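Local coordinates for protein globin (Chloroflexus aurantiacus, PDB 5D1V) that binds heme and, as a truncated hemoglobin of group II, probably binds and carries oxygen, at residues R49-Q54 against G67-R72; P4-Q9 against S107-Y112; V20-A25 against N97-P102. All blocks are in the same frame, centred on the assembly; numbering follows the deposited sequence.

Contact 1. Residues R49-Q54 against G67-R72; sequences RLFLMQ and GHPRLR. With HEM (protoporphyrin IX containing Fe), chain C.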
loop_
_atom_site.group_PDB
_atom_site.type_symbol
_atom_site.label_atom_id
_atom_site.label_comp_id
_atom_site.label_asym_id
_atom_site.label_seq_id
_atom_site.Cartn_x
_atom_site.Cartn_y
_atom_site.Cartn_z
ATOM N N ARG A 49 18.575 7.392 10.195
ATOM C CA ARG A 49 17.870 8.479 10.882
ATOM C C ARG A 49 18.484 9.837 10.538
ATOM O O ARG A 49 17.754 10.759 10.169
ATOM C CB ARG A 49 17.863 8.296 12.398
ATOM C CG ARG A 49 17.106 9.423 13.126
ATOM C CD ARG A 49 17.077 9.250 14.614
ATOM N NE ARG A 49 18.373 8.831 15.152
ATOM C CZ ARG A 49 19.311 9.644 15.623
ATOM N NH1 ARG A 49 19.131 10.967 15.672
ATOM N NH2 ARG A 49 20.438 9.117 16.066
ATOM N N LEU A 50 19.816 9.953 10.625
ATOM C CA LEU A 50 20.469 11.230 10.368
ATOM C C LEU A 50 20.263 11.663 8.914
ATOM O O LEU A 50 20.055 12.848 8.635
ATOM C CB LEU A 50 21.951 11.156 10.682
ATOM C CG LEU A 50 22.246 10.867 12.164
ATOM C CD1 LEU A 50 23.747 10.714 12.377
ATOM C CD2 LEU A 50 21.689 11.921 13.105
ATOM N N PHE A 51 20.291 10.706 7.994
ATOM C CA PHE A 51 20.039 11.021 6.603
ATOM C C PHE A 51 18.644 11.607 6.420
ATOM O O PHE A 51 18.484 12.642 5.778
ATOM C CB PHE A 51 20.156 9.809 5.684
ATOM C CG PHE A 51 19.642 10.107 4.309
ATOM C CD1 PHE A 51 20.336 10.971 3.469
ATOM C CD2 PHE A 51 18.399 9.643 3.900
ATOM C CE1 PHE A 51 19.836 11.304 2.215
ATOM C CE2 PHE A 51 17.880 9.969 2.662
ATOM C CZ PHE A 51 18.602 10.812 1.804
ATOM N N LEU A 52 17.631 10.932 6.961
ATOM C CA LEU A 52 16.273 11.411 6.795
ATOM C C LEU A 52 16.129 12.809 7.390
ATOM O O LEU A 52 15.520 13.706 6.787
ATOM C CB LEU A 52 15.275 10.451 7.435
ATOM C CG LEU A 52 15.232 9.074 6.760
ATOM C CD1 LEU A 52 14.392 8.093 7.597
ATOM C CD2 LEU A 52 14.709 9.162 5.333
ATOM N N MET A 53 16.700 12.993 8.570
ATOM C CA MET A 53 16.641 14.292 9.234
ATOM C C MET A 53 17.207 15.388 8.338
ATOM O O MET A 53 16.621 16.466 8.185
ATOM C CB MET A 53 17.416 14.256 10.563
ATOM C CG MET A 53 16.722 13.419 11.628
ATOM S SD MET A 53 17.767 13.120 13.062
ATOM C CE MET A 53 18.165 14.782 13.534
ATOM N N GLN A 54 18.351 15.107 7.744
ATOM C CA GLN A 54 19.020 16.060 6.867
ATOM C C GLN A 54 18.260 16.307 5.579
ATOM O O GLN A 54 18.085 17.446 5.168
ATOM C CB GLN A 54 20.416 15.563 6.539
ATOM C CG GLN A 54 21.205 16.484 5.615
ATOM C CD GLN A 54 22.609 15.964 5.396
ATOM O OE1 GLN A 54 23.451 16.026 6.289
ATOM N NE2 GLN A 54 22.853 15.413 4.209
ATOM N N GLY A 67 29.548 12.246 4.810
ATOM C CA GLY A 67 29.789 12.927 3.541
ATOM C C GLY A 67 28.508 12.941 2.731
ATOM O O GLY A 67 27.435 12.865 3.300
ATOM N N HIS A 68 28.609 12.971 1.412
ATOM C CA HIS A 68 27.425 12.993 0.566
ATOM C C HIS A 68 26.696 11.656 0.691
ATOM O O HIS A 68 27.333 10.609 0.848
ATOM C CB HIS A 68 27.813 13.276 -0.884
ATOM C CG HIS A 68 26.652 13.580 -1.784
ATOM N ND1 HIS A 68 25.834 12.600 -2.305
ATOM C CD2 HIS A 68 26.206 14.756 -2.289
ATOM C CE1 HIS A 68 24.922 13.165 -3.083
ATOM N NE2 HIS A 68 25.140 14.467 -3.103
ATOM N N PRO A 69 25.356 11.674 0.643
ATOM C CA PRO A 69 24.644 10.404 0.803
ATOM C C PRO A 69 24.982 9.356 -0.263
ATOM O O PRO A 69 25.144 8.190 0.100
ATOM C CB PRO A 69 23.166 10.826 0.751
ATOM C CG PRO A 69 23.185 12.236 1.240
ATOM C CD PRO A 69 24.425 12.816 0.630
ATOM N N ARG A 70 25.124 9.738 -1.527
ATOM C CA ARG A 70 25.475 8.772 -2.584
ATOM C C ARG A 70 24.716 7.461 -2.416
ATOM O O ARG A 70 25.316 6.376 -2.455
ATOM C CB ARG A 70 26.977 8.498 -2.574
ATOM C CG ARG A 70 27.824 9.681 -2.970
ATOM C CD ARG A 70 29.251 9.489 -2.532
ATOM N NE ARG A 70 29.411 9.777 -1.113
ATOM C CZ ARG A 70 30.521 9.545 -0.423
ATOM N NH1 ARG A 70 31.584 9.010 -1.026
ATOM N NH2 ARG A 70 30.563 9.856 0.867
ATOM N N LEU A 71 23.399 7.545 -2.212
ATOM C CA LEU A 71 22.679 6.356 -1.772
ATOM C C LEU A 71 22.712 5.235 -2.797
ATOM O O LEU A 71 22.950 4.075 -2.445
ATOM C CB LEU A 71 21.236 6.691 -1.414
ATOM C CG LEU A 71 21.004 7.614 -0.212
ATOM C CD1 LEU A 71 19.516 7.729 0.095
ATOM C CD2 LEU A 71 21.796 7.162 1.032
ATOM N N ARG A 72 22.510 5.546 -4.071
ATOM C CA ARG A 72 22.594 4.474 -5.069
ATOM C C ARG A 72 23.949 3.753 -5.063
ATOM O O ARG A 72 24.013 2.522 -5.209
ATOM C CB ARG A 72 22.291 5.044 -6.457
ATOM C CG ARG A 72 20.826 5.439 -6.598
ATOM C CD ARG A 72 20.551 6.331 -7.817
ATOM N NE ARG A 72 19.242 6.978 -7.692
ATOM C CZ ARG A 72 19.015 8.152 -7.094
ATOM N NH1 ARG A 72 20.019 8.847 -6.566
ATOM N NH2 ARG A 72 17.775 8.639 -7.017
HETATM C CHA HEM C . 21.629 1.762 4.266
HETATM C CHB HEM C . 18.333 5.045 2.868
HETATM C CHC HEM C . 16.230 1.670 0.041
HETATM C CHD HEM C . 18.819 -1.690 2.393
HETATM C C1A HEM C . 20.959 2.946 4.098
HETATM C C2A HEM C . 21.388 4.246 4.587
HETATM C C3A HEM C . 20.481 5.151 4.191
HETATM C C4A HEM C . 19.446 4.450 3.433
HETATM C CMA HEM C . 20.412 6.690 4.433
HETATM C CAA HEM C . 22.681 4.487 5.398
HETATM C CBA HEM C . 23.708 5.078 4.418
HETATM C CGA HEM C . 25.053 5.156 5.118
HETATM O O1A HEM C . 25.661 4.097 5.400
HETATM O O2A HEM C . 25.534 6.277 5.385
HETATM C C1B HEM C . 17.482 4.423 1.965
HETATM C C2B HEM C . 16.416 5.049 1.215
HETATM C C3B HEM C . 15.864 4.097 0.429
HETATM C C4B HEM C . 16.529 2.859 0.677
HETATM C CMB HEM C . 16.029 6.543 1.330
HETATM C CAB HEM C . 14.691 4.159 -0.573
HETATM C CBB HEM C . 13.863 5.203 -0.525
HETATM C C1C HEM C . 16.718 0.449 0.438
HETATM C C2C HEM C . 16.291 -0.854 -0.050
HETATM C C3C HEM C . 17.041 -1.764 0.622
HETATM C C4C HEM C . 17.915 -1.086 1.548
HETATM C CMC HEM C . 15.216 -1.065 -1.157
HETATM C CAC HEM C . 16.965 -3.288 0.533
HETATM C CBC HEM C . 15.770 -3.764 0.200
HETATM C C1D HEM C . 19.849 -1.062 3.058
HETATM C C2D HEM C . 20.958 -1.701 3.758
HETATM C C3D HEM C . 21.743 -0.731 4.263
HETATM C C4D HEM C . 21.143 0.539 3.907
HETATM C CMD HEM C . 21.176 -3.219 3.856
HETATM C CAD HEM C . 23.035 -0.891 5.080
HETATM C CBD HEM C . 22.662 -0.807 6.552
HETATM C CGD HEM C . 23.868 -0.910 7.438
HETATM O O1D HEM C . 23.665 -1.160 8.654
HETATM O O2D HEM C . 25.015 -0.761 6.933
HETATM N NA HEM C . 19.779 3.117 3.385
HETATM N NB HEM C . 17.527 3.091 1.607
HETATM N NC HEM C . 17.717 0.259 1.373
HETATM N ND HEM C . 20.011 0.293 3.176
HETATM FE FE HEM C . 18.730 1.659 2.405
HETATM O O HOH W 1 17.526 1.408 4.181
#
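Phe51 reaches from helix 42-55 toward Pro69 and Leu71 and makes most of this contact. With CG anti to the backbone N (chi1 169°), its ring leaves the helix, points toward the loop 67-70 and lies against the edge of the heme. Three neighbours meet the ring differently. Pro69 lies at the edge, near the ring plane, its CG 3.6 Å from Phe51 CE1. Leu71 comes from the opposite direction and sets CD1 over one face, 4.1 Å from the ring centroid and 29° off the normal, a CH-pi contact. The heme methyl CMA lies obliquely to the ring, 3.5 Å from Phe51 CG. Cut back to an alanine, this residue would offer Leu71 CD1 no ring face to rest on, and a gap is likely to open between Pro69, Leu71 and heme CMA. One turn on, Gln54 approaches Pro69 with NE2 4.4 Å from CG, while its OE1 accepts from the backbone N of Ser63. Leu71 divides its branches: CD1 serves the ring, and CD2 stands 3.7 Å from heme CMA. Its backbone O accepts from ND1 of His75, the axial ligand of the iron, and so restrains that imidazole's rotation; the short helix 71-74 ends just before it. The arrangement is part of the apolar wall of a globin heme pocket, joining helix 42-55 to the proximal helix around one heme edge.

Contact 2. Residues P4-Q9 against S107-Y112; sequences PTIYEQ and SVMENY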
loop_
_atom_site.group_PDB
_atom_site.type_symbol
_atom_site.label_atom_id
_atom_site.label_comp_id
_atom_site.label_asym_id
_atom_site.label_seq_id
_atom_site.Cartn_x
_atom_site.Cartn_y
_atom_site.Cartn_z
ATOM N N PRO A 4 8.895 26.997 6.635
ATOM C CA PRO A 4 9.483 25.918 7.448
ATOM C C PRO A 4 9.648 24.606 6.674
ATOM O O PRO A 4 8.848 24.291 5.789
ATOM C CB PRO A 4 8.477 25.754 8.580
ATOM C CG PRO A 4 7.850 27.143 8.718
ATOM C CD PRO A 4 7.741 27.631 7.301
ATOM N N THR A 5 10.704 23.866 7.008
ATOM C CA THR A 5 11.022 22.590 6.359
ATOM C C THR A 5 10.058 21.486 6.784
ATOM O O THR A 5 9.353 21.599 7.800
ATOM C CB THR A 5 12.439 22.124 6.705
ATOM O OG1 THR A 5 12.536 21.994 8.125
ATOM C CG2 THR A 5 13.482 23.096 6.207
ATOM N N ILE A 6 10.032 20.417 5.997
ATOM C CA ILE A 6 9.302 19.218 6.374
ATOM C C ILE A 6 9.739 18.791 7.765
ATOM O O ILE A 6 8.901 18.454 8.597
ATOM C CB ILE A 6 9.512 18.064 5.346
ATOM C CG1 ILE A 6 8.966 18.445 3.967
ATOM C CG2 ILE A 6 8.877 16.795 5.853
ATOM C CD1 ILE A 6 7.481 18.632 3.897
ATOM N N TYR A 7 11.055 18.756 7.996
ATOM C CA TYR A 7 11.617 18.412 9.302
ATOM C C TYR A 7 10.894 19.134 10.442
ATOM O O TYR A 7 10.461 18.501 11.416
ATOM C CB TYR A 7 13.107 18.749 9.314
ATOM C CG TYR A 7 13.827 18.489 10.602
ATOM C CD1 TYR A 7 14.344 17.228 10.890
ATOM C CD2 TYR A 7 14.025 19.512 11.526
ATOM C CE1 TYR A 7 15.017 16.987 12.068
ATOM C CE2 TYR A 7 14.708 19.280 12.710
ATOM C CZ TYR A 7 15.194 18.009 12.973
ATOM O OH TYR A 7 15.901 17.732 14.119
ATOM N N GLU A 8 10.780 20.455 10.326
ATOM C CA GLU A 8 10.097 21.273 11.341
ATOM C C GLU A 8 8.629 20.905 11.415
ATOM O O GLU A 8 8.070 20.761 12.502
ATOM C CB GLU A 8 10.223 22.769 11.026
ATOM C CG GLU A 8 11.644 23.303 10.865
ATOM C CD GLU A 8 11.676 24.757 10.357
ATOM O OE1 GLU A 8 11.249 25.656 11.117
ATOM O OE2 GLU A 8 12.119 24.996 9.202
ATOM N N GLN A 9 8.005 20.755 10.249
ATOM C CA GLN A 9 6.560 20.530 10.174
ATOM C C GLN A 9 6.118 19.278 10.908
ATOM O O GLN A 9 5.037 19.229 11.470
ATOM C CB GLN A 9 6.111 20.418 8.734
ATOM C CG GLN A 9 6.062 21.739 7.981
ATOM C CD GLN A 9 5.913 21.525 6.490
ATOM O OE1 GLN A 9 6.734 21.998 5.703
ATOM N NE2 GLN A 9 4.873 20.794 6.092
ATOM N N SER A 107 2.680 13.057 2.858
ATOM C CA SER A 107 2.585 12.775 1.424
ATOM C C SER A 107 3.879 13.094 0.695
ATOM O O SER A 107 4.283 12.366 -0.206
ATOM C CB SER A 107 1.455 13.565 0.777
ATOM O OG SER A 107 0.176 13.042 1.121
ATOM N N VAL A 108 4.516 14.193 1.084
ATOM C CA VAL A 108 5.798 14.591 0.468
ATOM C C VAL A 108 6.835 13.499 0.719
ATOM O O VAL A 108 7.564 13.100 -0.184
ATOM C CB VAL A 108 6.313 15.962 1.000
ATOM C CG1 VAL A 108 7.698 16.280 0.415
ATOM C CG2 VAL A 108 5.318 17.107 0.679
ATOM N N MET A 109 6.896 13.023 1.957
ATOM C CA MET A 109 7.819 11.973 2.351
ATOM C C MET A 109 7.539 10.680 1.570
ATOM O O MET A 109 8.466 10.069 1.047
ATOM C CB MET A 109 7.730 11.721 3.850
ATOM C CG MET A 109 8.148 12.909 4.638
ATOM S SD MET A 109 8.030 12.710 6.433
ATOM C CE MET A 109 9.547 11.856 6.724
ATOM N N GLU A 110 6.270 10.305 1.460
ATOM C CA GLU A 110 5.861 9.146 0.657
ATOM C C GLU A 110 6.292 9.300 -0.800
ATOM O O GLU A 110 6.864 8.379 -1.422
ATOM C CB GLU A 110 4.342 8.941 0.733
ATOM C CG GLU A 110 3.829 8.014 -0.396
ATOM C CD GLU A 110 2.445 7.464 -0.121
ATOM O OE1 GLU A 110 1.870 7.854 0.906
ATOM O OE2 GLU A 110 1.937 6.676 -0.950
ATOM N N ASN A 111 6.083 10.486 -1.348
ATOM C CA ASN A 111 6.425 10.711 -2.745
ATOM C C ASN A 111 7.929 10.493 -2.929
ATOM O O ASN A 111 8.373 9.846 -3.874
ATOM C CB ASN A 111 6.053 12.119 -3.202
ATOM C CG ASN A 111 4.552 12.426 -3.114
ATOM O OD1 ASN A 111 3.703 11.519 -3.108
ATOM N ND2 ASN A 111 4.214 13.710 -3.120
ATOM N N TYR A 112 8.718 11.042 -2.008
ATOM C CA TYR A 112 10.153 10.912 -2.097
ATOM C C TYR A 112 10.562 9.419 -1.998
ATOM O O TYR A 112 11.356 8.919 -2.812
ATOM C CB TYR A 112 10.849 11.724 -1.010
ATOM C CG TYR A 112 12.285 11.294 -0.862
ATOM C CD1 TYR A 112 13.222 11.632 -1.820
ATOM C CD2 TYR A 112 12.677 10.503 0.202
ATOM C CE1 TYR A 112 14.536 11.201 -1.711
ATOM C CE2 TYR A 112 13.984 10.071 0.328
ATOM C CZ TYR A 112 14.908 10.425 -0.629
ATOM O OH TYR A 112 16.203 9.963 -0.497
#
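Ile6 faces helix 105-119 with its two branches parted, CD1 meeting Val108 and CG2 meeting Met109. Toward Val108 the two side chains cross at a slant, and CD1 of Ile6 comes to 4.1 Å from Val108 CB, with Val108 CG2 just beyond. Toward Met109 they slide past each other in opposite directions, leaving Ile6 CG2 4.1 Å from Met109 CG. The isoleucine torsions explain the division: CG2 is anti to the backbone N, chi1 (-63°) parts CG1 from it, and the further turn at chi2 (-66°) sets CD1 against Val108. Met109 touches Ile6 through its CG methylene; farther along, its chain bends at chi3 and the side chain also packs on Ile10, Phe16, Ile19 and Phe56. Ile6 in turn lies against Phe56 and Ala105, so Ile6 and Met109 sit at the border of a larger apolar cluster.

The short helix 6-9 that presents Ile6 begins with a capping box. Thr5 OG1 accepts from Glu8 N at 3.2 Å, and Glu8 OE2 accepts from Thr5 N at 2.8 Å, the latter from above the carboxylate plane with a nearly straight N-H...O angle of 168°. These reciprocal bonds fix the first turn, from which Ile6 points to its partners.

No hydrogen bond or ion pair spans the two segments. Residues 4-9 therefore meet residues 107-112 through aliphatic carbon alone, with methyl, methine and methylene groups at ordinary van der Waals spacing, a contact that rests on dispersion and partial burial, the Met109 side buried and the Val108 side open to solvent.

Contact 3. Residues V20-A25 against N97-P102; sequences VDIFYA and NEAGVP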
loop_
_atom_site.group_PDB
_atom_site.type_symbol
_atom_site.label_atom_id
_atom_site.label_comp_id
_atom_site.label_asym_id
_atom_site.label_seq_id
_atom_site.Cartn_x
_atom_site.Cartn_y
_atom_site.Cartn_z
ATOM N N VAL A 20 12.095 5.729 12.485
ATOM C CA VAL A 20 13.180 4.774 12.210
ATOM C C VAL A 20 13.079 3.583 13.159
ATOM O O VAL A 20 13.353 2.462 12.747
ATOM C CB VAL A 20 14.563 5.456 12.304
ATOM C CG1 VAL A 20 15.673 4.441 12.196
ATOM C CG2 VAL A 20 14.709 6.506 11.216
ATOM N N ASP A 21 12.674 3.811 14.406
ATOM C CA ASP A 21 12.458 2.703 15.338
ATOM C C ASP A 21 11.426 1.715 14.759
ATOM O O ASP A 21 11.602 0.502 14.824
ATOM C CB ASP A 21 11.967 3.178 16.717
ATOM C CG ASP A 21 13.071 3.788 17.591
ATOM O OD1 ASP A 21 14.255 3.812 17.203
ATOM O OD2 ASP A 21 12.725 4.232 18.696
ATOM N N ILE A 22 10.338 2.236 14.220
ATOM C CA ILE A 22 9.246 1.387 13.761
ATOM C C ILE A 22 9.703 0.644 12.503
ATOM O O ILE A 22 9.452 -0.556 12.317
ATOM C CB ILE A 22 7.987 2.222 13.534
ATOM C CG1 ILE A 22 7.441 2.695 14.879
ATOM C CG2 ILE A 22 6.905 1.402 12.832
ATOM C CD1 ILE A 22 6.380 3.792 14.738
ATOM N N PHE A 23 10.394 1.375 11.639
ATOM C CA PHE A 23 10.873 0.832 10.377
ATOM C C PHE A 23 11.846 -0.312 10.680
ATOM O O PHE A 23 11.691 -1.404 10.154
ATOM C CB PHE A 23 11.529 1.920 9.537
ATOM C CG PHE A 23 12.216 1.405 8.315
ATOM C CD1 PHE A 23 11.471 1.002 7.226
ATOM C CD2 PHE A 23 13.592 1.314 8.252
ATOM C CE1 PHE A 23 12.073 0.531 6.092
ATOM C CE2 PHE A 23 14.215 0.825 7.098
ATOM C CZ PHE A 23 13.440 0.431 6.026
ATOM N N TYR A 24 12.822 -0.070 11.551
ATOM C CA TYR A 24 13.840 -1.081 11.813
ATOM C C TYR A 24 13.272 -2.306 12.529
ATOM O O TYR A 24 13.724 -3.427 12.290
ATOM C CB TYR A 24 14.998 -0.467 12.592
ATOM C CG TYR A 24 16.161 -0.175 11.671
ATOM C CD1 TYR A 24 16.186 0.956 10.880
ATOM C CD2 TYR A 24 17.213 -1.059 11.568
ATOM C CE1 TYR A 24 17.226 1.206 10.012
ATOM C CE2 TYR A 24 18.259 -0.827 10.719
ATOM C CZ TYR A 24 18.266 0.308 9.927
ATOM O OH TYR A 24 19.327 0.541 9.087
ATOM N N ALA A 25 12.257 -2.112 13.364
ATOM C CA ALA A 25 11.620 -3.254 14.023
ATOM C C ALA A 25 11.031 -4.192 12.975
ATOM O O ALA A 25 11.137 -5.428 13.079
ATOM C CB ALA A 25 10.530 -2.788 15.004
ATOM N N ASN A 97 2.933 6.112 8.814
ATOM C CA ASN A 97 1.570 6.082 9.338
ATOM C C ASN A 97 1.540 5.864 10.853
ATOM O O ASN A 97 0.847 6.589 11.570
ATOM C CB ASN A 97 0.765 5.021 8.598
ATOM C CG ASN A 97 0.460 5.432 7.154
ATOM O OD1 ASN A 97 1.313 6.001 6.453
ATOM N ND2 ASN A 97 -0.768 5.171 6.716
ATOM N N GLU A 98 2.312 4.897 11.352
ATOM C CA GLU A 98 2.330 4.582 12.774
ATOM C C GLU A 98 3.006 5.663 13.630
ATOM O O GLU A 98 2.629 5.839 14.775
ATOM C CB GLU A 98 3.001 3.235 12.988
ATOM C CG GLU A 98 2.188 2.115 12.410
ATOM C CD GLU A 98 2.780 0.747 12.687
ATOM O OE1 GLU A 98 3.549 0.605 13.659
ATOM O OE2 GLU A 98 2.456 -0.180 11.926
ATOM N N ALA A 99 3.931 6.431 13.065
ATOM C CA ALA A 99 4.633 7.480 13.804
ATOM C C ALA A 99 3.806 8.752 13.925
ATOM O O ALA A 99 4.197 9.675 14.625
ATOM C CB ALA A 99 5.943 7.797 13.150
ATOM N N GLY A 100 2.675 8.795 13.235
ATOM C CA GLY A 100 1.779 9.928 13.314
ATOM C C GLY A 100 2.189 11.138 12.493
ATOM O O GLY A 100 1.888 12.268 12.855
ATOM N N VAL A 101 2.844 10.912 11.365
ATOM C CA VAL A 101 3.287 12.016 10.538
ATOM C C VAL A 101 2.065 12.659 9.904
ATOM O O VAL A 101 1.304 11.975 9.234
ATOM C CB VAL A 101 4.272 11.545 9.468
ATOM C CG1 VAL A 101 4.759 12.705 8.636
ATOM C CG2 VAL A 101 5.449 10.800 10.131
ATOM N N PRO A 102 1.871 13.974 10.119
ATOM C CA PRO A 102 0.703 14.683 9.598
ATOM C C PRO A 102 0.768 14.954 8.107
ATOM O O PRO A 102 1.864 15.057 7.542
ATOM C CB PRO A 102 0.745 16.010 10.357
ATOM C CG PRO A 102 2.189 16.271 10.498
ATOM C CD PRO A 102 2.767 14.901 10.827
#
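Ile22 against Glu98 and Ala99 is a small, partly buried packing contact, away from the heme, where the middle of helix 13-28 meets the C-terminal end of helix 82-98. Its backbones come nearest at Ile22 and Ala99, whose CA atoms are 7.6 Å apart, and no hydrogen bond crosses between the segments.

Ile22 supplies all of the first segment's side of it. The longer branch runs to CD1, which lies 3.8 Å from Glu98 CB and 4.0 Å from the backbone N of Ala99; the Ala99 methyl is a little farther off, CB standing 4.3 Å from Ile22 CD1. The other branch, CG2, is anti to the backbone N and meets the far end of the glutamate, 3.5 Å from Glu98 OE1. The two side chains lie askew: Glu98, extended beyond CG (chi2 -176°), crosses over the isoleucine, its CB meeting CD1 and its OE1 meeting CG2. So an aliphatic group sits beside a charged one on the solvent side, while buried Ala99 lies on the inner side. The carboxylate itself has a long, weak ion pair through OE2 with Arg26 NH1, one turn on from Ile22.

Just after Ala99 the chain changes direction at Gly100, whose positive phi (79°) belongs to a Schellman motif ending the helix; the bond from Gly100 N back to Asn97 O is weak. Ala99 O accepts from Arg18 NH2, a polar tie to helix 13-28 beside the apolar one.

Around this junction, Ile22 also touches Ala95 on helix 82-98, Phe23 stacks edge-to-face with Trp88 of that same helix, and the methyls of Ala99 and Val101 reach Ile19 on helix 13-28.

Overall arrangement
From the N terminus, helix 6-9 is the first partner of contact 2, whose other half, on helix 105-119, is met near the end of the chain, so contact 2 closes the longest loop. Helix 13-28 opens contact 3, which closes on the end of helix 82-98 and lies nested inside that loop. Contact 1, between helix 42-55 and the loop leading into helix 71-74, is nested innermost; none of the three loops crosses another. Contacts 1 and 3 lie on opposite sides of the chain's centre, yet Arg49 and Leu52 pack on Val20. Tyr112 touches Phe51 and Leu71, while Met109 meets Val101, so helix 105-119 bridges all three.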